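Local coordinates for protein aromatic-L-amino-acid decarboxylase (Catharanthus roseus, PDB 6EEW) that catalyses the pyridoxal 5'-phosphate-dependent decarboxylation of L-tryptophan to tryptamine and of L-5-hydroxytryptophan to serotonin, working as a homodimer, at residues 103-108 and 473-478; 221-226 and 239-244; 229-234 and 460-465; 403-408 and 418-423; 412-417 and 491-496. All coordinates share one frame; numbering follows the deposited sequence.

Contact 1. Residues 103-108 and 473-478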
# COMPACT_ATOMS: atom_id res chain seq x y z
N ALA A 103 0.91 11.23 13.49
CA ALA A 103 1.70 10.63 12.43
C ALA A 103 3.00 11.43 12.38
O ALA A 103 3.06 12.49 11.74
CB ALA A 103 0.95 10.64 11.10
N THR A 104 4.03 10.92 13.04
CA THR A 104 5.25 11.68 13.25
C THR A 104 6.15 11.61 12.02
O THR A 104 6.12 10.63 11.27
CB THR A 104 5.98 11.18 14.49
OG1 THR A 104 6.40 9.82 14.29
CG2 THR A 104 5.03 11.23 15.65
N VAL A 105 6.94 12.66 11.82
CA VAL A 105 7.72 12.82 10.59
C VAL A 105 9.11 13.32 10.94
O VAL A 105 9.41 13.65 12.09
CB VAL A 105 7.03 13.79 9.60
CG1 VAL A 105 5.61 13.30 9.27
CG2 VAL A 105 7.01 15.21 10.17
N SER A 106 9.98 13.37 9.93
CA SER A 106 11.35 13.86 10.06
C SER A 106 11.90 14.15 8.67
O SER A 106 11.58 13.45 7.71
CB SER A 106 12.25 12.85 10.77
OG SER A 106 12.50 11.73 9.92
N SER A 107 12.81 15.12 8.59
CA SER A 107 13.37 15.45 7.29
C SER A 107 14.16 14.29 6.70
O SER A 107 14.16 14.11 5.48
CB SER A 107 14.23 16.71 7.39
OG SER A 107 15.27 16.54 8.31
N ALA A 108 14.85 13.50 7.53
CA ALA A 108 15.55 12.34 6.99
C ALA A 108 14.59 11.43 6.26
O ALA A 108 14.88 10.95 5.15
CB ALA A 108 16.28 11.57 8.09
N GLY A 473 2.55 13.96 20.60
CA GLY A 473 3.57 13.37 19.77
C GLY A 473 3.77 14.01 18.41
O GLY A 473 4.84 13.83 17.82
N SER A 474 2.80 14.78 17.93
CA SER A 474 2.96 15.46 16.65
C SER A 474 4.30 16.19 16.60
O SER A 474 4.64 16.95 17.52
CB SER A 474 1.81 16.43 16.42
OG SER A 474 1.91 17.08 15.17
N SER A 475 5.05 15.96 15.52
CA SER A 475 6.47 16.31 15.53
C SER A 475 6.73 17.76 15.90
O SER A 475 7.73 18.05 16.56
CB SER A 475 7.11 15.97 14.19
OG SER A 475 7.09 14.57 13.96
N LEU A 476 5.83 18.67 15.54
CA LEU A 476 6.09 20.08 15.80
C LEU A 476 5.70 20.51 17.21
O LEU A 476 5.99 21.65 17.59
CB LEU A 476 5.36 20.96 14.78
CG LEU A 476 5.89 20.97 13.34
CD1 LEU A 476 5.05 21.89 12.44
CD2 LEU A 476 7.36 21.34 13.30
N THR A 477 5.05 19.64 17.97
CA THR A 477 4.61 19.97 19.32
C THR A 477 5.80 20.12 20.27
O THR A 477 6.62 19.20 20.41
CB THR A 477 3.66 18.90 19.82
OG1 THR A 477 2.58 18.77 18.89
CG2 THR A 477 3.11 19.27 21.18
N GLU A 478 5.87 21.27 20.94
CA GLU A 478 6.83 21.54 22.01
C GLU A 478 6.11 21.82 23.33
O GLU A 478 4.89 21.93 23.40
CB GLU A 478 7.75 22.73 21.65
CG GLU A 478 8.71 22.43 20.51
CD GLU A 478 9.46 23.66 20.06
OE1 GLU A 478 8.83 24.73 19.94
OE2 GLU A 478 10.69 23.56 19.83
O HOH W 1 3.83 15.04 13.10
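Ser475 reaches across to the backbone of Thr104 and Val105 and shows how one short polar side chain can join two loops. Its CB aims at the other segment and comes within 3.9 Å of Val105 O. One bond further, OG receives the N-H of Val105, with 2.9 Å from Val105 N to Ser475 OG and a nearly straight angle of 176°. Thr104 CB lies beside the same hydroxyl, 3.6 Å from Ser475 OG. The torsion behind this (chi1 -65°) sets OG beside the backbone N of Ser475 and opposite its carbonyl carbon. Ser475 is the second residue of a type I turn running from Ser474 to Thr477. In this fold-type-I decarboxylase the turn leads from strand 465-471 into the final helix, while 103-108 runs from Pro102, a tryptophan-binding residue, into helix 107-119. A water doubles the link, donating a hydrogen bond to Ala103 O at 3.0 Å and accepting one from Ser475 N at 2.9 Å. Beyond the hydroxyl, Thr104 CG2 rests 3.4 Å from Gly473 O. Thr104 OG1 turns elsewhere, to the backbone N of Leu322 and to the carbonyl O of the lysine at position 319 that carries the cofactor. At the start of helix 107-119, Ser106 OG caps Ala109 N, and Ser107 OG is hydrogen-bonded to Gln30 of the second subunit.

Contact 2. Residues 221-226 and 239-244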
# COMPACT_ATOMS: atom_id res chain seq x y z
N ARG A 221 -14.32 -13.76 17.65
CA ARG A 221 -14.68 -13.61 19.06
C ARG A 221 -13.91 -12.46 19.71
O ARG A 221 -12.67 -12.46 19.71
CB ARG A 221 -14.46 -14.93 19.80
CG ARG A 221 -15.20 -16.10 19.13
CD ARG A 221 -15.34 -17.29 20.07
NE ARG A 221 -16.14 -16.94 21.23
CZ ARG A 221 -16.13 -17.63 22.37
NH1 ARG A 221 -15.36 -18.70 22.49
NH2 ARG A 221 -16.88 -17.24 23.39
N LEU A 222 -14.65 -11.50 20.26
CA LEU A 222 -14.08 -10.39 21.02
C LEU A 222 -14.07 -10.71 22.51
O LEU A 222 -15.12 -10.93 23.12
CB LEU A 222 -14.87 -9.10 20.77
CG LEU A 222 -14.98 -8.46 19.38
CD1 LEU A 222 -15.76 -7.16 19.54
CD2 LEU A 222 -13.62 -8.21 18.75
N ILE A 223 -12.89 -10.70 23.11
CA ILE A 223 -12.70 -11.01 24.53
C ILE A 223 -13.13 -9.80 25.36
O ILE A 223 -12.54 -8.72 25.25
CB ILE A 223 -11.24 -11.39 24.82
CG1 ILE A 223 -10.80 -12.48 23.85
CG2 ILE A 223 -11.12 -11.91 26.22
CD1 ILE A 223 -9.30 -12.59 23.74
N PRO A 224 -14.15 -9.95 26.19
CA PRO A 224 -14.58 -8.83 27.03
C PRO A 224 -13.50 -8.39 28.02
O PRO A 224 -12.79 -9.22 28.59
CB PRO A 224 -15.81 -9.38 27.76
CG PRO A 224 -15.68 -10.89 27.65
CD PRO A 224 -15.03 -11.12 26.32
N THR A 225 -13.38 -7.08 28.19
CA THR A 225 -12.41 -6.50 29.10
C THR A 225 -13.13 -5.53 30.03
O THR A 225 -14.19 -5.00 29.70
CB THR A 225 -11.30 -5.76 28.36
OG1 THR A 225 -11.86 -4.61 27.71
CG2 THR A 225 -10.63 -6.66 27.35
N THR A 226 -12.54 -5.33 31.20
CA THR A 226 -13.13 -4.49 32.24
C THR A 226 -12.10 -3.52 32.80
O THR A 226 -10.88 -3.70 32.65
CB THR A 226 -13.72 -5.35 33.36
OG1 THR A 226 -12.66 -5.90 34.14
CG2 THR A 226 -14.56 -6.49 32.78
N ARG A 239 -8.41 -18.01 28.37
CA ARG A 239 -8.27 -19.45 28.52
C ARG A 239 -9.64 -20.10 28.62
O ARG A 239 -9.88 -21.15 28.01
CB ARG A 239 -7.47 -19.80 29.76
CG ARG A 239 -7.61 -21.27 30.12
CD ARG A 239 -6.79 -21.62 31.33
NE ARG A 239 -5.37 -21.43 31.07
CZ ARG A 239 -4.60 -22.32 30.45
NH1 ARG A 239 -5.12 -23.48 30.03
NH2 ARG A 239 -3.32 -22.05 30.27
N LYS A 240 -10.53 -19.49 29.39
CA LYS A 240 -11.88 -20.03 29.51
C LYS A 240 -12.55 -20.09 28.14
O LYS A 240 -13.14 -21.12 27.76
CB LYS A 240 -12.69 -19.19 30.50
CG LYS A 240 -14.10 -19.68 30.70
CD LYS A 240 -14.05 -21.12 31.19
CE LYS A 240 -15.43 -21.70 31.39
NZ LYS A 240 -15.35 -23.15 31.74
N MET A 241 -12.44 -19.01 27.37
CA MET A 241 -13.04 -18.98 26.03
C MET A 241 -12.44 -20.06 25.13
O MET A 241 -13.17 -20.79 24.44
CB MET A 241 -12.86 -17.60 25.40
CG MET A 241 -13.60 -16.47 26.13
SD MET A 241 -13.18 -14.83 25.51
CE MET A 241 -13.77 -14.94 23.82
N VAL A 242 -11.12 -20.18 25.12
CA VAL A 242 -10.46 -21.15 24.25
C VAL A 242 -10.88 -22.57 24.62
O VAL A 242 -11.16 -23.39 23.74
CB VAL A 242 -8.93 -20.99 24.32
CG1 VAL A 242 -8.24 -22.12 23.57
CG2 VAL A 242 -8.50 -19.63 23.75
N GLU A 243 -10.96 -22.87 25.91
CA GLU A 243 -11.28 -24.23 26.30
C GLU A 243 -12.74 -24.56 26.02
O GLU A 243 -13.07 -25.71 25.67
CB GLU A 243 -10.91 -24.45 27.77
CG GLU A 243 -9.40 -24.45 27.96
CD GLU A 243 -8.96 -24.58 29.41
OE1 GLU A 243 -9.73 -24.18 30.32
OE2 GLU A 243 -7.82 -25.06 29.65
N ASP A 244 -13.64 -23.58 26.15
CA ASP A 244 -15.02 -23.81 25.74
C ASP A 244 -15.11 -24.04 24.24
O ASP A 244 -15.88 -24.90 23.78
CB ASP A 244 -15.91 -22.65 26.19
CG ASP A 244 -16.05 -22.59 27.72
OD1 ASP A 244 -15.63 -23.55 28.40
OD2 ASP A 244 -16.57 -21.58 28.24
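Met241 lays its thioether between Ile223 and Arg221, packing helix 235-247 against the strand that precedes it in the chain. The pair forms a beta-alpha unit, strand 220-223 followed by helix 235-247, at the edge of the seven-stranded sheet of the large domain: strand 221-223 and helix 239-244 run almost antiparallel, at 153°, with their axes 10.4 Å apart. The tight half belongs to Ile223 and the sulfur. Met241 SD sits 3.6 Å from Ile223 CG2 and 3.7 Å from Ile223 CG1, so both branches of the isoleucine straddle it. A bend at the last torsion of Met241 (chi3 63°) carries its methyl toward Arg221, where CE lies over the centre of one guanidinium face, 3.9 Å from Arg221 CZ. Leu222, the residue between them, points away from the helix and meets His203, which binds tryptophan. Toward solvent the contact thins out: Pro224 CD is 4.2 Å from Met241 SD, and exposed side chains of the helix pair with each other, Lys240 NZ making a weak, long salt bridge to Asp244 OD1. The arginine is thus roofed by an apolar group, while its NH1 forms a salt bridge with Asp245 of the same helix. That nitrogen also passes the helix backbone, with Arg221 NH1 standing 3.6 Å from Met241 O.

Contact 3. Residues 229-234 and 460-465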
# COMPACT_ATOMS: atom_id res chain seq x y z
N THR A 229 -8.87 -4.64 34.77
CA THR A 229 -7.58 -4.91 34.14
C THR A 229 -7.11 -3.74 33.28
O THR A 229 -6.23 -3.91 32.42
CB THR A 229 -7.63 -6.18 33.30
OG1 THR A 229 -8.68 -6.08 32.34
CG2 THR A 229 -7.91 -7.39 34.21
N ASP A 230 -7.68 -2.55 33.48
CA ASP A 230 -7.44 -1.40 32.61
C ASP A 230 -7.76 -1.73 31.16
O ASP A 230 -7.10 -1.24 30.24
CB ASP A 230 -6.01 -0.89 32.75
CG ASP A 230 -5.69 -0.41 34.16
OD1 ASP A 230 -6.63 0.06 34.86
OD2 ASP A 230 -4.50 -0.45 34.55
N PHE A 231 -8.79 -2.56 30.95
CA PHE A 231 -9.28 -2.93 29.62
C PHE A 231 -8.20 -3.61 28.80
O PHE A 231 -8.15 -3.47 27.57
CB PHE A 231 -9.86 -1.72 28.88
CG PHE A 231 -10.96 -1.03 29.63
CD1 PHE A 231 -12.22 -1.61 29.73
CD2 PHE A 231 -10.74 0.19 30.24
CE1 PHE A 231 -13.24 -0.99 30.42
CE2 PHE A 231 -11.76 0.82 30.94
CZ PHE A 231 -13.01 0.24 31.03
N GLY A 232 -7.29 -4.29 29.48
CA GLY A 232 -6.41 -5.24 28.84
C GLY A 232 -6.98 -6.63 28.96
O GLY A 232 -7.84 -6.89 29.80
N ILE A 233 -6.55 -7.53 28.08
CA ILE A 233 -7.09 -8.89 28.09
C ILE A 233 -6.69 -9.62 29.36
O ILE A 233 -5.52 -9.64 29.76
CB ILE A 233 -6.64 -9.67 26.84
CG1 ILE A 233 -7.24 -9.04 25.58
CG2 ILE A 233 -7.05 -11.13 26.96
CD1 ILE A 233 -6.98 -9.83 24.31
N SER A 234 -7.66 -10.23 30.02
CA SER A 234 -7.35 -11.09 31.15
C SER A 234 -7.02 -12.49 30.64
O SER A 234 -7.86 -13.11 29.97
CB SER A 234 -8.51 -11.16 32.11
OG SER A 234 -8.37 -12.30 32.93
N THR A 460 -13.30 9.24 23.24
CA THR A 460 -13.58 7.82 23.12
C THR A 460 -14.59 7.43 24.17
O THR A 460 -14.83 8.15 25.15
CB THR A 460 -12.31 6.97 23.25
OG1 THR A 460 -12.62 5.60 22.94
CG2 THR A 460 -11.74 7.08 24.67
N ILE A 461 -15.25 6.30 23.92
CA ILE A 461 -16.13 5.65 24.88
C ILE A 461 -15.51 4.30 25.19
O ILE A 461 -15.33 3.48 24.28
CB ILE A 461 -17.56 5.47 24.35
CG1 ILE A 461 -18.18 6.83 23.98
CG2 ILE A 461 -18.42 4.76 25.40
CD1 ILE A 461 -18.50 7.66 25.18
N VAL A 462 -15.17 4.09 26.45
CA VAL A 462 -14.63 2.81 26.90
C VAL A 462 -15.33 2.43 28.20
O VAL A 462 -15.44 3.25 29.11
CB VAL A 462 -13.10 2.86 27.09
CG1 VAL A 462 -12.60 1.59 27.77
CG2 VAL A 462 -12.42 3.01 25.75
N GLY A 463 -15.79 1.19 28.27
CA GLY A 463 -16.51 0.74 29.46
C GLY A 463 -17.67 1.63 29.84
O GLY A 463 -17.90 1.88 31.03
N GLY A 464 -18.41 2.14 28.86
CA GLY A 464 -19.52 3.02 29.17
C GLY A 464 -19.12 4.40 29.65
O GLY A 464 -19.97 5.14 30.14
N ILE A 465 -17.85 4.75 29.55
CA ILE A 465 -17.33 6.01 30.05
C ILE A 465 -16.89 6.84 28.86
O ILE A 465 -16.09 6.37 28.04
CB ILE A 465 -16.16 5.79 31.03
CG1 ILE A 465 -16.62 4.91 32.20
CG2 ILE A 465 -15.61 7.12 31.51
CD1 ILE A 465 -15.50 4.55 33.15
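Phe231 and Gly463 face each other from two type I' turns, Thr229 to Gly232 and Val462 to Ile465, with their CA atoms 8.1 Å apart and both residues in the left-handed helical region. The second turn is the tip of a hairpin: Val462 and Ile465 exchange backbone hydrogen bonds, N to O in each direction, before strand 465-471 returns alongside 459-462. The two side chains overlap alongside, running in opposing senses. Val462 CG1, set anti to its own backbone N (chi1 171°), lands over the centre of the Phe231 ring. This is a CH-pi contact, 3.3 Å from CG1 to the ring centroid and 10° off the ring normal. Gly463 has no side chain, and its CA comes within 3.8 Å of Phe231 CE1. Within the first turn, Thr229 OG1 is hydrogen-bonded to Gly232 O at 2.8 Å, with Thr226 O as a second partner. Val462 also touches Ser263 and Thr264, and its side chain lies about 8 Å from that of the tryptophan-binding His203. Between the large domain and the small sheet, cohesion here thus comes from dispersion and the shape fit of a methyl to a ring face.

Contact 4. Residues 403-408 and 418-423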
# COMPACT_ATOMS: atom_id res chain seq x y z
N MET A 403 3.72 15.11 32.11
CA MET A 403 3.51 16.47 32.59
C MET A 403 2.05 16.89 32.47
O MET A 403 1.47 17.47 33.40
CB MET A 403 4.44 17.40 31.81
CG MET A 403 4.48 18.85 32.23
SD MET A 403 5.71 19.73 31.23
CE MET A 403 4.97 19.62 29.60
N PHE A 404 1.43 16.62 31.31
CA PHE A 404 0.02 16.99 31.14
C PHE A 404 -0.88 16.24 32.11
O PHE A 404 -1.83 16.81 32.66
CB PHE A 404 -0.45 16.74 29.71
CG PHE A 404 -1.91 17.05 29.51
CD1 PHE A 404 -2.30 18.34 29.17
CD2 PHE A 404 -2.88 16.08 29.72
CE1 PHE A 404 -3.64 18.64 29.03
CE2 PHE A 404 -4.22 16.38 29.58
CZ PHE A 404 -4.60 17.66 29.22
N GLU A 405 -0.60 14.95 32.33
CA GLU A 405 -1.37 14.18 33.30
C GLU A 405 -1.25 14.80 34.68
O GLU A 405 -2.25 14.94 35.40
CB GLU A 405 -0.88 12.74 33.33
CG GLU A 405 -1.50 11.92 34.45
CD GLU A 405 -0.80 10.60 34.66
OE1 GLU A 405 0.28 10.39 34.07
OE2 GLU A 405 -1.33 9.77 35.42
N GLU A 406 -0.04 15.19 35.07
CA GLU A 406 0.17 15.80 36.38
C GLU A 406 -0.63 17.08 36.51
O GLU A 406 -1.28 17.31 37.54
CB GLU A 406 1.66 16.07 36.56
CG GLU A 406 2.50 14.81 36.49
CD GLU A 406 3.99 15.10 36.50
OE1 GLU A 406 4.38 16.24 36.85
OE2 GLU A 406 4.78 14.19 36.16
N TRP A 407 -0.64 17.91 35.47
CA TRP A 407 -1.49 19.10 35.47
C TRP A 407 -2.95 18.72 35.70
O TRP A 407 -3.63 19.32 36.55
CB TRP A 407 -1.35 19.86 34.15
CG TRP A 407 0.00 20.43 33.91
CD1 TRP A 407 0.94 20.74 34.84
CD2 TRP A 407 0.58 20.74 32.64
NE1 TRP A 407 2.06 21.24 34.24
CE2 TRP A 407 1.87 21.24 32.88
CE3 TRP A 407 0.13 20.64 31.32
CZ2 TRP A 407 2.72 21.65 31.86
CZ3 TRP A 407 0.98 21.04 30.30
CH2 TRP A 407 2.26 21.54 30.57
N VAL A 408 -3.45 17.73 34.96
CA VAL A 408 -4.86 17.36 35.10
C VAL A 408 -5.18 16.90 36.51
O VAL A 408 -6.21 17.27 37.08
CB VAL A 408 -5.23 16.27 34.07
CG1 VAL A 408 -6.61 15.71 34.38
CG2 VAL A 408 -5.20 16.84 32.66
N VAL A 418 -8.03 6.27 33.07
CA VAL A 418 -7.27 5.03 33.01
C VAL A 418 -5.79 5.40 33.01
O VAL A 418 -5.44 6.51 32.60
CB VAL A 418 -7.64 4.21 31.76
CG1 VAL A 418 -9.02 3.61 31.92
CG2 VAL A 418 -7.57 5.10 30.52
N PRO A 419 -4.90 4.51 33.44
CA PRO A 419 -3.49 4.91 33.58
C PRO A 419 -2.88 5.29 32.24
O PRO A 419 -3.16 4.68 31.21
CB PRO A 419 -2.82 3.66 34.18
CG PRO A 419 -3.95 2.87 34.76
CD PRO A 419 -5.13 3.13 33.89
N ARG A 420 -2.04 6.33 32.27
CA ARG A 420 -1.28 6.75 31.10
C ARG A 420 -0.09 5.82 30.93
O ARG A 420 0.84 5.87 31.73
CB ARG A 420 -0.83 8.21 31.25
CG ARG A 420 0.10 8.68 30.13
CD ARG A 420 1.04 9.80 30.59
NE ARG A 420 1.88 9.37 31.70
CZ ARG A 420 2.94 8.59 31.58
NH1 ARG A 420 3.31 8.13 30.40
NH2 ARG A 420 3.63 8.25 32.66
N ASN A 421 -0.12 4.97 29.90
CA ASN A 421 0.96 4.03 29.65
C ASN A 421 2.05 4.59 28.76
O ASN A 421 3.21 4.19 28.87
CB ASN A 421 0.42 2.77 28.96
CG ASN A 421 -0.61 2.04 29.79
OD1 ASN A 421 -0.43 1.82 30.99
ND2 ASN A 421 -1.72 1.67 29.15
N PHE A 422 1.70 5.49 27.84
CA PHE A 422 2.66 6.02 26.88
C PHE A 422 2.45 7.52 26.73
O PHE A 422 2.64 8.28 27.68
CB PHE A 422 2.51 5.29 25.54
CG PHE A 422 2.60 3.78 25.66
CD1 PHE A 422 3.84 3.15 25.69
CD2 PHE A 422 1.46 3.01 25.77
CE1 PHE A 422 3.93 1.77 25.80
CE2 PHE A 422 1.55 1.63 25.88
CZ PHE A 422 2.80 1.01 25.89
N SER A 423 2.07 7.96 25.53
CA SER A 423 1.94 9.38 25.23
C SER A 423 0.49 9.86 25.21
O SER A 423 0.25 11.05 24.97
CB SER A 423 2.63 9.71 23.90
OG SER A 423 2.32 11.03 23.52
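Helix 375-409, the long helix leading into the C-terminal part of the chain, is joined through Glu405 to Arg420, in the link between strands 414-416 and 424-429 of the small antiparallel sheet. Their meeting is a salt bridge through one carboxylate oxygen. Arg420 NE donates to Glu405 OE1 at 3.0 Å, with an angle of 154°, and meets that oxygen nearly along its C-O direction. The oxygen lies at the edge of the guanidinium, close to its plane, yet the carboxylate is turned 60° out of that plane. OE1 alone meets Arg420, while Glu405 OE2 makes a salt bridge to Arg409, one turn further along the helix. The arginine's aliphatic part folds round the same OE1: Arg420 CD is 3.6 Å from Glu405 OE1, and Arg420 CB 3.7 Å from it. A bend at chi3 (59°) swings the guanidinium back over its own loop. There Arg420 NH1 donates to Phe422 O at 2.8 Å, in the carbonyl plane and on a lone pair. The Arg420 side chain also touches Val398, Ala401 and Lys402 of the helix. With an arginine at each oxygen, Glu405 would be expected to stay ionised. The bonds from NE and NH1 together fix the rotation of the Arg420 guanidinium: NE ties it to the helix and NH1 to its own loop, consistent with a fixed loop shape.

Contact 5. Residues 412-417 and 491-496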
# COMPACT_ATOMS: atom_id res chain seq x y z
N SER A 412 -9.18 19.21 40.66
CA SER A 412 -10.12 18.28 41.26
C SER A 412 -11.42 18.17 40.47
O SER A 412 -12.24 17.30 40.79
CB SER A 412 -10.40 18.68 42.71
OG SER A 412 -10.83 20.03 42.77
N ARG A 413 -11.64 19.05 39.49
CA ARG A 413 -12.82 18.93 38.64
C ARG A 413 -12.65 17.82 37.62
O ARG A 413 -13.63 17.22 37.18
CB ARG A 413 -13.09 20.25 37.93
CG ARG A 413 -13.33 21.43 38.86
CD ARG A 413 -13.40 22.74 38.08
NE ARG A 413 -12.21 22.97 37.27
CZ ARG A 413 -11.99 24.07 36.56
NH1 ARG A 413 -12.87 25.06 36.59
NH2 ARG A 413 -10.88 24.20 35.85
N PHE A 414 -11.41 17.51 37.26
CA PHE A 414 -11.07 16.51 36.26
C PHE A 414 -10.60 15.23 36.94
O PHE A 414 -10.25 15.21 38.12
CB PHE A 414 -9.99 17.04 35.32
CG PHE A 414 -10.43 18.22 34.50
CD1 PHE A 414 -10.36 19.51 35.00
CD2 PHE A 414 -10.85 18.04 33.19
CE1 PHE A 414 -10.74 20.59 34.24
CE2 PHE A 414 -11.23 19.12 32.42
CZ PHE A 414 -11.18 20.40 32.94
N GLU A 415 -10.57 14.16 36.16
CA GLU A 415 -10.09 12.87 36.63
C GLU A 415 -9.42 12.16 35.48
O GLU A 415 -9.85 12.28 34.33
CB GLU A 415 -11.25 12.03 37.20
CG GLU A 415 -12.06 11.27 36.16
CD GLU A 415 -13.10 10.35 36.79
OE1 GLU A 415 -13.40 10.52 38.00
OE2 GLU A 415 -13.61 9.45 36.10
N ILE A 416 -8.35 11.44 35.80
CA ILE A 416 -7.71 10.55 34.84
C ILE A 416 -8.46 9.23 34.86
O ILE A 416 -8.54 8.56 35.91
CB ILE A 416 -6.22 10.35 35.18
CG1 ILE A 416 -5.51 11.69 35.33
CG2 ILE A 416 -5.55 9.54 34.08
CD1 ILE A 416 -5.45 12.51 34.06
N VAL A 417 -9.00 8.83 33.71
CA VAL A 417 -9.93 7.70 33.65
C VAL A 417 -9.19 6.36 33.71
O VAL A 417 -9.67 5.41 34.33
CB VAL A 417 -10.80 7.82 32.39
CG1 VAL A 417 -11.72 6.62 32.27
CG2 VAL A 417 -11.59 9.12 32.41
N LYS A 491 -9.68 27.36 30.65
CA LYS A 491 -10.52 28.52 30.35
C LYS A 491 -11.90 28.08 29.87
O LYS A 491 -12.92 28.62 30.30
CB LYS A 491 -9.87 29.43 29.31
CG LYS A 491 -10.75 30.64 28.96
CD LYS A 491 -10.13 31.56 27.92
CE LYS A 491 -10.09 30.92 26.54
NZ LYS A 491 -9.66 31.88 25.48
N LEU A 492 -11.94 27.12 28.95
CA LEU A 492 -13.22 26.67 28.42
C LEU A 492 -14.04 25.96 29.48
O LEU A 492 -15.28 26.01 29.45
CB LEU A 492 -13.01 25.78 27.20
CG LEU A 492 -12.35 26.49 26.01
CD1 LEU A 492 -12.21 25.56 24.81
CD2 LEU A 492 -13.13 27.74 25.65
N THR A 493 -13.38 25.30 30.43
CA THR A 493 -14.12 24.69 31.53
C THR A 493 -14.71 25.76 32.44
O THR A 493 -15.87 25.65 32.85
CB THR A 493 -13.20 23.76 32.33
OG1 THR A 493 -12.72 22.71 31.47
CG2 THR A 493 -13.95 23.14 33.50
N ASP A 494 -13.95 26.81 32.73
CA ASP A 494 -14.49 27.92 33.51
C ASP A 494 -15.71 28.52 32.82
O ASP A 494 -16.77 28.68 33.43
CB ASP A 494 -13.42 28.99 33.74
CG ASP A 494 -12.28 28.50 34.61
OD1 ASP A 494 -12.46 27.50 35.34
OD2 ASP A 494 -11.18 29.11 34.56
N ASP A 495 -15.56 28.86 31.53
CA ASP A 495 -16.69 29.38 30.77
C ASP A 495 -17.88 28.43 30.81
O ASP A 495 -19.03 28.86 30.84
CB ASP A 495 -16.29 29.64 29.31
CG ASP A 495 -15.43 30.88 29.15
OD1 ASP A 495 -15.22 31.61 30.15
OD2 ASP A 495 -14.97 31.14 28.02
N LEU A 496 -17.61 27.12 30.80
CA LEU A 496 -18.67 26.13 30.75
C LEU A 496 -19.41 25.98 32.08
O LEU A 496 -20.47 25.35 32.10
CB LEU A 496 -18.09 24.79 30.31
CG LEU A 496 -19.04 23.60 30.24
CD1 LEU A 496 -20.07 23.84 29.16
CD2 LEU A 496 -18.26 22.32 29.96
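Arg413 reaches Asp494 and lies over Thr493, while the neighbouring Phe414 meets the same threonine with its ring edge. Arg413 NH1 donates to Asp494 OD1 at 2.8 Å in a nearly straight salt bridge (171°). The acceptor lies in the plane of the guanidinium, but the carboxylate itself is turned 47° from it, and the two side chains cross at about a right angle. A bend in the arginine chain at chi3 (-55°) brings the flat group over the threonine: Thr493 CG2 sits over the centre of one guanidinium face, 3.8 Å from Arg413 CZ. The two branches of Thr493 part here, for CG2 meets the arginine, whereas OG1 lies at the edge of the phenyl ring, 3.1 Å from Phe414 CZ. That hydroxyl is taken up by its own helix, hydrogen-bonded to Ile489 O one turn earlier, which fixes the rotation of the side chain. One shell out, Asp411 forms a second salt bridge, through OD2, to Arg413 NH2, so the guanidinium bridges two acids. Arg413 NH2 also comes to the edge of the Phe414 ring, within the ring plane. Leu429 of strand 424-429 touches Arg413, Phe414 and Thr493 alike. Strand 414-416 is the outer strand of the small antiparallel sheet here, and helix 479-496 runs past its start, with Val408 of helix 375-409 packed on Phe414 and Leu445 of helix 438-451 on Thr493.

How the contacts relate
Four of the five contacts form two neighbouring pairs. Contacts 2 and 3 lie 15 Å apart between centres, at the edge of the large domain's seven-stranded sheet, and are probably tied by a hydrogen bond from Phe231 N to Thr226 O. Contacts 4 and 5 are also 15 Å apart; helix 375-409 and strand 414-416 follow each other in the chain and pack through Val408 and Ile416. Contact 3 bridges the pairs, since Phe231 meets Val418, and it reaches the same four-stranded sheet as contact 5. Contact 1 stands apart, 38 Å from contact 2 between centres, yet touches contact 4 through Gly473 and Ser423. Contacts 1 and 3 bring C-terminal segments back to the catalytic domain; contact 5 ties the last helix to the small sheet.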